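Local structure of farnesyl diphosphate synthase (Rhodobacter capsulatus, 3M0G) at residues R6-V10 with A46-E51; A61-A66 with D124-G128; A118-C122 with L136-A141; P200-Y204 with A266-Y270. The protein probably condenses isopentenyl diphosphate with farnesyl diphosphate to make geranylgeranyl diphosphate, a magnesium-dependent step on the way to carotenoids. All blocks are in the same frame, centred on the assembly; numbering follows the deposited sequence.

Interaction 1: R6-V10 with A46-E51; sequences RLKEV and AFLAIE
Val-10 packs as a knob into a hole formed by Ala-46, Phe-47, Ile-50 and Glu-51. Val-10 CG1 lies against the Phe-47 backbone, 3.9 Å from its CA, with Ala-46 CB a little farther off, while Val-10 CG2 meets Phe-47 CD1 at 3.7 Å and reaches tip to tip toward Ile-50 CD1 at 4.0 Å. The Phe-47 side chain leaves its helix with CG opposite the backbone N (chi1 180°), which carries the ring across to the other segment. Leu-7 crosses it at about a right angle and sets CD1 over one face, a CH-pi contact 4.0 Å from the centroid of the Phe-47 ring. The two helices, 3-23 and 44-55, run nearly perpendicular at this point (103°), one crossing in the all-alpha prenyl synthase fold, and helix 275-285 adds Tyr-283 against Leu-7. Farther out, Arg-6 brings its aliphatic CG to the edge of the Phe-47 ring, 3.6 Å from CE1. A bend at chi2 turns the guanidinium toward Glu-51. Arg-6 NH1 stands 2.8 Å from Glu-51 OE2, but the carboxylate lies over a guanidinium face, the two planes 85° apart. This salt bridge therefore rests on charge, with no N-H aimed at the oxygen.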
loop_
_atom_site.group_PDB
_atom_site.type_symbol
_atom_site.label_atom_id
_atom_site.label_comp_id
_atom_site.label_asym_id
_atom_site.label_seq_id
_atom_site.Cartn_x
_atom_site.Cartn_y
_atom_site.Cartn_z
ATOM N N ARG B 6 4.629 -29.274 9.130
ATOM C CA ARG B 6 3.949 -28.035 9.494
ATOM C C ARG B 6 4.138 -26.963 8.415
ATOM O O ARG B 6 3.203 -26.231 8.083
ATOM C CB ARG B 6 4.436 -27.533 10.861
ATOM C CG ARG B 6 3.602 -26.400 11.459
ATOM C CD ARG B 6 2.165 -26.836 11.728
ATOM N NE ARG B 6 1.250 -25.700 11.780
ATOM C CZ ARG B 6 0.784 -25.149 12.899
ATOM N NH1 ARG B 6 -0.041 -24.116 12.823
ATOM N NH2 ARG B 6 1.151 -25.606 14.089
ATOM N N LEU B 7 5.346 -26.897 7.864
ATOM C CA LEU B 7 5.673 -25.966 6.797
ATOM C C LEU B 7 4.853 -26.288 5.551
ATOM O O LEU B 7 4.338 -25.388 4.887
ATOM C CB LEU B 7 7.171 -26.048 6.490
ATOM C CG LEU B 7 7.936 -24.852 5.923
ATOM C CD1 LEU B 7 7.341 -23.501 6.338
ATOM C CD2 LEU B 7 9.418 -24.957 6.330
ATOM N N LYS B 8 4.723 -27.581 5.268
ATOM C CA LYS B 8 3.971 -28.076 4.119
ATOM C C LYS B 8 2.468 -27.819 4.271
ATOM O O LYS B 8 1.804 -27.446 3.298
ATOM C CB LYS B 8 4.232 -29.572 3.924
ATOM C CG LYS B 8 4.572 -29.988 2.497
ATOM C CD LYS B 8 3.366 -29.957 1.561
ATOM C CE LYS B 8 3.782 -30.271 0.127
ATOM N NZ LYS B 8 2.724 -29.895 -0.850
ATOM N N GLU B 9 1.946 -28.016 5.488
ATOM C CA GLU B 9 0.538 -27.736 5.801
ATOM C C GLU B 9 0.190 -26.259 5.591
ATOM O O GLU B 9 -0.863 -25.940 5.026
ATOM C CB GLU B 9 0.189 -28.167 7.235
ATOM C CG GLU B 9 0.069 -29.675 7.430
ATOM C CD GLU B 9 -0.065 -30.099 8.897
ATOM O OE1 GLU B 9 0.723 -30.979 9.331
ATOM O OE2 GLU B 9 -0.948 -29.564 9.612
ATOM N N VAL B 10 1.086 -25.371 6.037
ATOM C CA VAL B 10 0.923 -23.926 5.865
ATOM C C VAL B 10 0.987 -23.523 4.387
ATOM O O VAL B 10 0.135 -22.771 3.930
ATOM C CB VAL B 10 1.937 -23.103 6.725
ATOM C CG1 VAL B 10 2.089 -21.675 6.210
ATOM C CG2 VAL B 10 1.510 -23.083 8.196
ATOM N N ALA B 46 4.104 -16.193 6.182
ATOM C CA ALA B 46 2.792 -16.751 6.463
ATOM C C ALA B 46 2.917 -17.793 7.579
ATOM O O ALA B 46 2.056 -17.892 8.453
ATOM C CB ALA B 46 2.227 -17.370 5.220
ATOM N N PHE B 47 4.029 -18.532 7.570
ATOM C CA PHE B 47 4.268 -19.551 8.572
ATOM C C PHE B 47 4.475 -18.910 9.947
ATOM O O PHE B 47 3.861 -19.310 10.914
ATOM C CB PHE B 47 5.451 -20.434 8.153
ATOM C CG PHE B 47 5.784 -21.515 9.127
ATOM C CD1 PHE B 47 5.142 -22.749 9.064
ATOM C CD2 PHE B 47 6.763 -21.311 10.091
ATOM C CE1 PHE B 47 5.460 -23.766 9.964
ATOM C CE2 PHE B 47 7.094 -22.326 10.995
ATOM C CZ PHE B 47 6.443 -23.549 10.930
ATOM N N LEU B 48 5.301 -17.875 10.012
ATOM C CA LEU B 48 5.561 -17.130 11.249
ATOM C C LEU B 48 4.336 -16.447 11.870
ATOM O O LEU B 48 4.231 -16.350 13.109
ATOM C CB LEU B 48 6.644 -16.072 11.005
ATOM C CG LEU B 48 8.095 -16.535 10.821
ATOM C CD1 LEU B 48 8.925 -15.299 10.483
ATOM C CD2 LEU B 48 8.620 -17.163 12.075
ATOM N N ALA B 49 3.416 -16.010 11.021
ATOM C CA ALA B 49 2.182 -15.384 11.466
ATOM C C ALA B 49 1.314 -16.441 12.108
ATOM O O ALA B 49 0.840 -16.278 13.237
ATOM C CB ALA B 49 1.446 -14.749 10.279
ATOM N N ILE B 50 1.122 -17.539 11.382
ATOM C CA ILE B 50 0.275 -18.640 11.869
ATOM C C ILE B 50 0.841 -19.314 13.118
ATOM O O ILE B 50 0.082 -19.793 14.004
ATOM C CB ILE B 50 0.044 -19.692 10.750
ATOM C CG1 ILE B 50 -0.886 -19.108 9.674
ATOM C CG2 ILE B 50 -0.558 -20.989 11.335
ATOM C CD1 ILE B 50 -0.840 -19.810 8.299
ATOM N N GLU B 51 2.169 -19.414 13.155
ATOM C CA GLU B 51 2.832 -20.089 14.241
ATOM C C GLU B 51 2.836 -19.236 15.495
ATOM O O GLU B 51 2.693 -19.740 16.595
ATOM C CB GLU B 51 4.244 -20.498 13.842
ATOM C CG GLU B 51 4.296 -21.533 12.717
ATOM C CD GLU B 51 3.384 -22.722 12.932
ATOM O OE1 GLU B 51 3.666 -23.561 13.827
ATOM O OE2 GLU B 51 2.378 -22.830 12.192
#

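Interaction 2: A61-A66 with D124-G128; sequences AQAMPA and DPVLG. Unlike the reference sequence in segment 61-66: Ala-61 (reference Glu).
An Asx turn opens the short 3-10 segment 125-127 and presents Val-126 and Leu-127 to helix 60-81, where Pro-65 meets both. In the turn, Asp-124 OD1 accepts from Val-126 N at 2.9 Å, the donor arriving on the anti side of the carboxylate and 20° out of its plane. Pro-65 is the centre of the contact. Pro-65 CB lies 3.7 Å from Leu-127 CG, the two side chains sliding past each other in opposite directions, and Pro-65 CG is 3.8 Å from Val-126 CG1, which crosses at about a right angle. Asp-124 CB also touches Pro-65 CB, at 3.9 Å. Leu-127 CD2 continues along the helix to Ala-66 CB, at 3.8 Å. Toward the outside, Gln-62 extends fully, chi1 and chi2 both near 180°, which brings Gln-62 CG within 3.3 Å of Val-126 O and lets NE2 make a weak hydrogen bond to Leu-127 O, 3.5 Å long. The backbone O of Gln-62 is buried here and has no partner. Proline within the helix goes with a kink, since its nitrogen cannot donate to the preceding turn; here a kinked helix packs against a helix-connecting 3-10 turn of the helical bundle of this family.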
loop_
_atom_site.group_PDB
_atom_site.type_symbol
_atom_site.label_atom_id
_atom_site.label_comp_id
_atom_site.label_asym_id
_atom_site.label_seq_id
_atom_site.Cartn_x
_atom_site.Cartn_y
_atom_site.Cartn_z
ATOM N N ALA B 61 -7.284 -20.695 10.997
ATOM C CA ALA B 61 -8.424 -20.037 10.353
ATOM C C ALA B 61 -8.624 -18.581 10.818
ATOM O O ALA B 61 -8.848 -17.677 9.990
ATOM C CB ALA B 61 -9.696 -20.852 10.559
ATOM N N GLN B 62 -8.522 -18.343 12.124
ATOM C CA GLN B 62 -8.550 -16.965 12.629
ATOM C C GLN B 62 -7.309 -16.166 12.197
ATOM O O GLN B 62 -7.405 -14.967 11.926
ATOM C CB GLN B 62 -8.723 -16.927 14.147
ATOM C CG GLN B 62 -8.763 -15.517 14.732
ATOM C CD GLN B 62 -8.983 -15.493 16.229
ATOM O OE1 GLN B 62 -9.503 -16.447 16.819
ATOM N NE2 GLN B 62 -8.589 -14.399 16.854
ATOM N N ALA B 63 -6.155 -16.829 12.132
ATOM C CA ALA B 63 -4.884 -16.153 11.745
ATOM C C ALA B 63 -4.683 -15.959 10.245
ATOM O O ALA B 63 -3.834 -15.157 9.826
ATOM C CB ALA B 63 -3.688 -16.919 12.312
HETATM N N MSE B 64 -5.445 -16.689 9.433
HETATM C CA MSE B 64 -5.174 -16.760 7.986
HETATM C C MSE B 64 -5.128 -15.409 7.233
HETATM O O MSE B 64 -4.202 -15.186 6.420
HETATM C CB MSE B 64 -6.129 -17.726 7.291
HETATM C CG MSE B 64 -5.897 -17.826 5.797
HETATM SE SE MSE B 64 -4.161 -18.624 5.426
HETATM C CE MSE B 64 -4.529 -20.372 6.133
ATOM N N PRO B 65 -6.115 -14.510 7.480
ATOM C CA PRO B 65 -6.044 -13.223 6.783
ATOM C C PRO B 65 -4.739 -12.468 7.055
ATOM O O PRO B 65 -4.272 -11.751 6.187
ATOM C CB PRO B 65 -7.242 -12.445 7.336
ATOM C CG PRO B 65 -8.188 -13.521 7.813
ATOM C CD PRO B 65 -7.312 -14.599 8.338
ATOM N N ALA B 66 -4.165 -12.638 8.243
ATOM C CA ALA B 66 -2.885 -12.005 8.556
ATOM C C ALA B 66 -1.739 -12.655 7.776
ATOM O O ALA B 66 -0.843 -11.961 7.278
ATOM C CB ALA B 66 -2.613 -12.033 10.053
ATOM N N ASP B 124 -10.327 -7.887 7.675
ATOM C CA ASP B 124 -11.222 -9.041 7.800
ATOM C C ASP B 124 -11.577 -9.314 9.257
ATOM O O ASP B 124 -10.681 -9.616 10.059
ATOM C CB ASP B 124 -10.536 -10.278 7.195
ATOM C CG ASP B 124 -11.497 -11.435 6.954
ATOM O OD1 ASP B 124 -12.346 -11.700 7.814
ATOM O OD2 ASP B 124 -11.396 -12.095 5.898
ATOM N N PRO B 125 -12.888 -9.241 9.597
ATOM C CA PRO B 125 -13.337 -9.404 10.982
ATOM C C PRO B 125 -13.055 -10.788 11.552
ATOM O O PRO B 125 -13.025 -10.937 12.770
ATOM C CB PRO B 125 -14.849 -9.163 10.901
ATOM C CG PRO B 125 -15.200 -9.357 9.469
ATOM C CD PRO B 125 -14.013 -8.909 8.700
ATOM N N VAL B 126 -12.834 -11.776 10.679
ATOM C CA VAL B 126 -12.351 -13.107 11.087
ATOM C C VAL B 126 -11.120 -12.991 11.987
ATOM O O VAL B 126 -10.906 -13.821 12.869
ATOM C CB VAL B 126 -12.054 -13.985 9.832
ATOM C CG1 VAL B 126 -10.861 -14.927 10.041
ATOM C CG2 VAL B 126 -13.314 -14.756 9.404
ATOM N N LEU B 127 -10.312 -11.954 11.757
ATOM C CA LEU B 127 -9.108 -11.694 12.542
ATOM C C LEU B 127 -9.371 -11.362 14.002
ATOM O O LEU B 127 -8.492 -11.559 14.838
ATOM C CB LEU B 127 -8.309 -10.527 11.926
ATOM C CG LEU B 127 -7.550 -10.798 10.637
ATOM C CD1 LEU B 127 -7.195 -9.478 9.973
ATOM C CD2 LEU B 127 -6.298 -11.628 10.905
ATOM N N GLY B 128 -10.559 -10.831 14.305
ATOM C CA GLY B 128 -10.899 -10.426 15.670
ATOM C C GLY B 128 -11.298 -8.972 15.863
ATOM O O GLY B 128 -11.784 -8.316 14.930
#

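Interaction 3: A118-C122 with L136-A141; sequences AFELC and LVAALA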
loop_
_atom_site.group_PDB
_atom_site.type_symbol
_atom_site.label_atom_id
_atom_site.label_comp_id
_atom_site.label_asym_id
_atom_site.label_seq_id
_atom_site.Cartn_x
_atom_site.Cartn_y
_atom_site.Cartn_z
ATOM N N ALA B 118 -3.023 -6.610 0.590
ATOM C CA ALA B 118 -2.449 -6.883 1.917
ATOM C C ALA B 118 -3.163 -6.110 3.043
ATOM O O ALA B 118 -3.555 -6.696 4.057
ATOM C CB ALA B 118 -0.943 -6.577 1.957
ATOM N N PHE B 119 -3.318 -4.810 2.861
ATOM C CA PHE B 119 -4.033 -3.946 3.828
ATOM C C PHE B 119 -5.522 -4.264 3.987
ATOM O O PHE B 119 -6.078 -4.164 5.104
ATOM C CB PHE B 119 -3.753 -2.454 3.547
ATOM C CG PHE B 119 -2.390 -2.015 4.024
ATOM C CD1 PHE B 119 -2.133 -1.878 5.394
ATOM C CD2 PHE B 119 -1.359 -1.791 3.122
ATOM C CE1 PHE B 119 -0.871 -1.514 5.854
ATOM C CE2 PHE B 119 -0.069 -1.411 3.567
ATOM C CZ PHE B 119 0.162 -1.251 4.931
ATOM N N GLU B 120 -6.158 -4.677 2.892
ATOM C CA GLU B 120 -7.587 -4.975 2.895
ATOM C C GLU B 120 -7.795 -6.214 3.755
ATOM O O GLU B 120 -8.697 -6.282 4.587
ATOM C CB GLU B 120 -8.078 -5.241 1.469
ATOM C CG GLU B 120 -9.577 -5.558 1.371
ATOM C CD GLU B 120 -10.146 -5.322 -0.029
ATOM O OE1 GLU B 120 -9.842 -6.110 -0.957
ATOM O OE2 GLU B 120 -10.919 -4.358 -0.197
ATOM N N LEU B 121 -6.930 -7.190 3.533
ATOM C CA LEU B 121 -6.900 -8.433 4.300
ATOM C C LEU B 121 -6.816 -8.231 5.805
ATOM O O LEU B 121 -7.406 -8.991 6.550
ATOM C CB LEU B 121 -5.731 -9.293 3.820
ATOM C CG LEU B 121 -6.000 -9.823 2.419
ATOM C CD1 LEU B 121 -4.740 -10.425 1.842
ATOM C CD2 LEU B 121 -7.108 -10.830 2.511
ATOM N N CYS B 122 -6.044 -7.245 6.235
ATOM C CA CYS B 122 -5.940 -6.858 7.658
ATOM C C CYS B 122 -7.252 -6.407 8.310
ATOM O O CYS B 122 -7.322 -6.265 9.537
ATOM C CB CYS B 122 -4.885 -5.759 7.820
ATOM S SG CYS B 122 -3.164 -6.376 7.584
ATOM N N LEU B 136 -2.855 -4.298 13.803
ATOM C CA LEU B 136 -2.302 -5.108 12.713
ATOM C C LEU B 136 -1.906 -4.245 11.492
ATOM O O LEU B 136 -0.790 -4.378 10.980
ATOM C CB LEU B 136 -3.256 -6.257 12.330
ATOM C CG LEU B 136 -2.607 -7.356 11.482
ATOM C CD1 LEU B 136 -1.670 -8.182 12.350
ATOM C CD2 LEU B 136 -3.673 -8.228 10.821
ATOM N N VAL B 137 -2.805 -3.350 11.061
ATOM C CA VAL B 137 -2.560 -2.394 9.962
ATOM C C VAL B 137 -1.380 -1.470 10.270
ATOM O O VAL B 137 -0.517 -1.267 9.408
ATOM C CB VAL B 137 -3.842 -1.530 9.619
ATOM C CG1 VAL B 137 -3.543 -0.408 8.602
ATOM C CG2 VAL B 137 -4.974 -2.423 9.123
ATOM N N ALA B 138 -1.354 -0.900 11.483
ATOM C CA ALA B 138 -0.264 -0.005 11.884
ATOM C C ALA B 138 1.077 -0.739 11.821
ATOM O O ALA B 138 2.057 -0.200 11.337
ATOM C CB ALA B 138 -0.501 0.586 13.291
ATOM N N ALA B 139 1.091 -1.982 12.287
ATOM C CA ALA B 139 2.306 -2.779 12.334
ATOM C C ALA B 139 2.796 -3.142 10.944
ATOM O O ALA B 139 3.992 -3.120 10.707
ATOM C CB ALA B 139 2.096 -4.041 13.195
ATOM N N LEU B 140 1.868 -3.445 10.033
ATOM C CA LEU B 140 2.179 -3.778 8.634
ATOM C C LEU B 140 2.724 -2.566 7.926
ATOM O O LEU B 140 3.707 -2.657 7.180
ATOM C CB LEU B 140 0.921 -4.280 7.894
ATOM C CG LEU B 140 1.073 -4.766 6.440
ATOM C CD1 LEU B 140 2.184 -5.828 6.281
ATOM C CD2 LEU B 140 -0.234 -5.229 5.798
ATOM N N ALA B 141 2.095 -1.426 8.179
ATOM C CA ALA B 141 2.536 -0.167 7.577
ATOM C C ALA B 141 3.917 0.262 8.042
ATOM O O ALA B 141 4.735 0.725 7.240
ATOM C CB ALA B 141 1.515 0.932 7.825
#
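The ring of Phe-119 and the methyl CD2 of Leu-140 fit together as plate and bump. Leu-140 CD2 sits over one face of the Phe-119 ring, 3.9 Å from its centroid and 17° off the normal, in a CH-pi contact displaced toward the rim. The rim pushes into a shallow hollow on the opposing helix: Phe-119 CE1 comes to Val-137 O at 3.6 Å and Phe-119 CZ to Ala-141 CA at 3.7 Å, both near the ring plane. The small side chain of Ala-141 lets the ring come this close to the backbone, and Val-137 CG1 borders the hollow beside CD1 of Phe-119. Helices 104-121 and 130-144, consecutive in the isoprenoid synthase fold, are joined by a close-packed apolar layer at the dimer interface, where Phe-119 stacks on Phe-119 of the second subunit. The same methyl, Leu-140 CD2, is the bump in a second hollow, bounded by Ala-118 CB and by Cys-122 SG, the latter at 3.6 Å. Leu-140 reaches both because its CG stands opposite the backbone N (chi1 -176°), which directs the side chain toward helix 104-121. Cys-122 in turn wedges between three side chains. Cys-122 SG meets Leu-136 CD2 at 3.8 Å as well as Leu-140, and Cys-122 CB presses on Val-137 CG2 at 3.6 Å. Behind this layer, Phe-185 of helix 168-194 covers Leu-136 and Leu-140, and Ala-69 of helix 60-81 touches Cys-122.

Interaction 4: P200-Y204 with A266-Y270; sequences PLTAY and ALAPY. Unlike the reference sequence in segment 200-204: Pro-200 (reference Leu), Thr-202 (reference Ala).
Pro-200 O, which accepts the helical bond from Tyr-204 N at 3.0 Å, is flanked by two side chains of the 266-270 segment, Ala-266 CB and Leu-267 CD2. The Ala-266 methyl packs against this turn of helix: it lies 3.4 Å from Tyr-204 N and 3.7 Å from Ala-203 CB. Leu-267 packs alongside, its two methyls shared between neighbours. Leu-267 CD1 touches Tyr-204 CD1 at 3.4 Å, approaching the ring obliquely, whereas Leu-267 CD2 turns to Leu-201 CD2 at 4.0 Å. At the other end of the contact the Pro-200 ring meets three groups. Pro-200 CB is 3.3 Å from Ala-266 O and also faces Tyr-270 CE2, and Pro-200 CG rests on Pro-269 CG at 3.9 Å. Tyr-270 crosses Pro-200 and Leu-201 at about right angles, bringing its hydroxyl oxygen to 3.5 Å from Leu-201 CD1. Within the 3-10 segment 268-270, Tyr-270 N bonds to Leu-267 O, and the ring lies near Pro-200 CB. The chain leaving helix 249-265 is thus fitted against the start of helix 199-219. Around it, Tyr-204 OH is hydrogen-bonded to Leu-277 O of helix 275-285, Leu-201 touches Ala-191 of helix 168-194, and helix 44-55 supplies Leu-48 beside Tyr-204 and Ile-55 beside Tyr-270.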
loop_
_atom_site.group_PDB
_atom_site.type_symbol
_atom_site.label_atom_id
_atom_site.label_comp_id
_atom_site.label_asym_id
_atom_site.label_seq_id
_atom_site.Cartn_x
_atom_site.Cartn_y
_atom_site.Cartn_z
ATOM N N PRO B 200 8.941 -10.517 23.238
ATOM C CA PRO B 200 9.659 -11.737 22.883
ATOM C C PRO B 200 9.647 -12.085 21.402
ATOM O O PRO B 200 10.648 -12.519 20.882
ATOM C CB PRO B 200 8.926 -12.833 23.669
ATOM C CG PRO B 200 8.329 -12.141 24.832
ATOM C CD PRO B 200 8.036 -10.724 24.392
ATOM N N LEU B 201 8.520 -11.921 20.732
ATOM C CA LEU B 201 8.470 -12.215 19.314
ATOM C C LEU B 201 9.231 -11.162 18.495
ATOM O O LEU B 201 9.861 -11.505 17.488
ATOM C CB LEU B 201 7.033 -12.369 18.831
ATOM C CG LEU B 201 6.408 -13.702 19.270
ATOM C CD1 LEU B 201 4.903 -13.591 19.286
ATOM C CD2 LEU B 201 6.875 -14.811 18.323
ATOM N N THR B 202 9.229 -9.912 18.960
ATOM C CA THR B 202 10.052 -8.853 18.324
ATOM C C THR B 202 11.566 -9.140 18.423
ATOM O O THR B 202 12.327 -8.910 17.471
ATOM C CB THR B 202 9.719 -7.455 18.919
ATOM O OG1 THR B 202 8.321 -7.198 18.765
ATOM C CG2 THR B 202 10.498 -6.341 18.216
ATOM N N ALA B 203 11.999 -9.660 19.565
ATOM C CA ALA B 203 13.412 -9.952 19.800
ATOM C C ALA B 203 13.854 -11.167 18.982
ATOM O O ALA B 203 14.913 -11.148 18.355
ATOM C CB ALA B 203 13.684 -10.157 21.310
ATOM N N TYR B 204 13.035 -12.219 19.036
ATOM C CA TYR B 204 13.127 -13.402 18.180
ATOM C C TYR B 204 13.335 -13.014 16.718
ATOM O O TYR B 204 14.253 -13.494 16.052
ATOM C CB TYR B 204 11.853 -14.251 18.336
ATOM C CG TYR B 204 11.657 -15.347 17.295
ATOM C CD1 TYR B 204 12.364 -16.563 17.372
ATOM C CD2 TYR B 204 10.759 -15.175 16.239
ATOM C CE1 TYR B 204 12.183 -17.567 16.403
ATOM C CE2 TYR B 204 10.569 -16.173 15.267
ATOM C CZ TYR B 204 11.273 -17.360 15.357
ATOM O OH TYR B 204 11.084 -18.340 14.400
ATOM N N ALA B 266 15.124 -15.616 23.061
ATOM C CA ALA B 266 14.035 -14.628 23.127
ATOM C C ALA B 266 12.663 -15.239 23.442
ATOM O O ALA B 266 11.768 -14.546 23.949
ATOM C CB ALA B 266 13.976 -13.807 21.849
ATOM N N LEU B 267 12.507 -16.538 23.177
ATOM C CA LEU B 267 11.205 -17.203 23.315
ATOM C C LEU B 267 11.060 -18.044 24.594
ATOM O O LEU B 267 10.028 -18.696 24.821
ATOM C CB LEU B 267 10.881 -18.022 22.061
ATOM C CG LEU B 267 10.747 -17.258 20.729
ATOM C CD1 LEU B 267 10.405 -18.256 19.633
ATOM C CD2 LEU B 267 9.702 -16.163 20.764
ATOM N N ALA B 268 12.076 -17.977 25.448
ATOM C CA ALA B 268 12.035 -18.588 26.781
ATOM C C ALA B 268 10.739 -18.349 27.578
ATOM O O ALA B 268 10.273 -19.275 28.238
ATOM C CB ALA B 268 13.282 -18.194 27.608
ATOM N N PRO B 269 10.134 -17.134 27.504
ATOM C CA PRO B 269 8.844 -16.929 28.194
ATOM C C PRO B 269 7.783 -17.993 27.871
ATOM O O PRO B 269 7.071 -18.445 28.772
ATOM C CB PRO B 269 8.381 -15.562 27.677
ATOM C CG PRO B 269 9.623 -14.846 27.344
ATOM C CD PRO B 269 10.637 -15.874 26.916
ATOM N N TYR B 270 7.710 -18.396 26.601
ATOM C CA TYR B 270 6.699 -19.332 26.110
ATOM C C TYR B 270 6.944 -20.812 26.450
ATOM O O TYR B 270 6.097 -21.660 26.163
ATOM C CB TYR B 270 6.518 -19.178 24.597
ATOM C CG TYR B 270 6.163 -17.778 24.129
ATOM C CD1 TYR B 270 4.904 -17.227 24.392
ATOM C CD2 TYR B 270 7.077 -17.015 23.413
ATOM C CE1 TYR B 270 4.575 -15.949 23.949
ATOM C CE2 TYR B 270 6.761 -15.732 22.967
ATOM C CZ TYR B 270 5.506 -15.209 23.244
ATOM O OH TYR B 270 5.184 -13.947 22.799
#

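How the interactions relate
Along the chain, interaction 1 closes first, interactions 2 and 3 then interleave, and interaction 4 comes last. Interactions 2 and 3 are the closest pair, their centres about 12 Å apart. They touch where Leu-127 CD1 meets Leu-136 CD2 at 3.8 Å, so that helices 60-81, 104-121 and 130-144 and the loop 124-128 form one continuous packed unit, which at interaction 3 reaches the second subunit. Interaction 1 lies about 14 Å between centres from interaction 2, on the preceding helix 44-55. The same helix links it to interaction 4, about 18 Å away between centres, by touching Tyr-204. Helix 44-55 thus spans from the amino-terminal helix to the carboxy-terminal part of the fold.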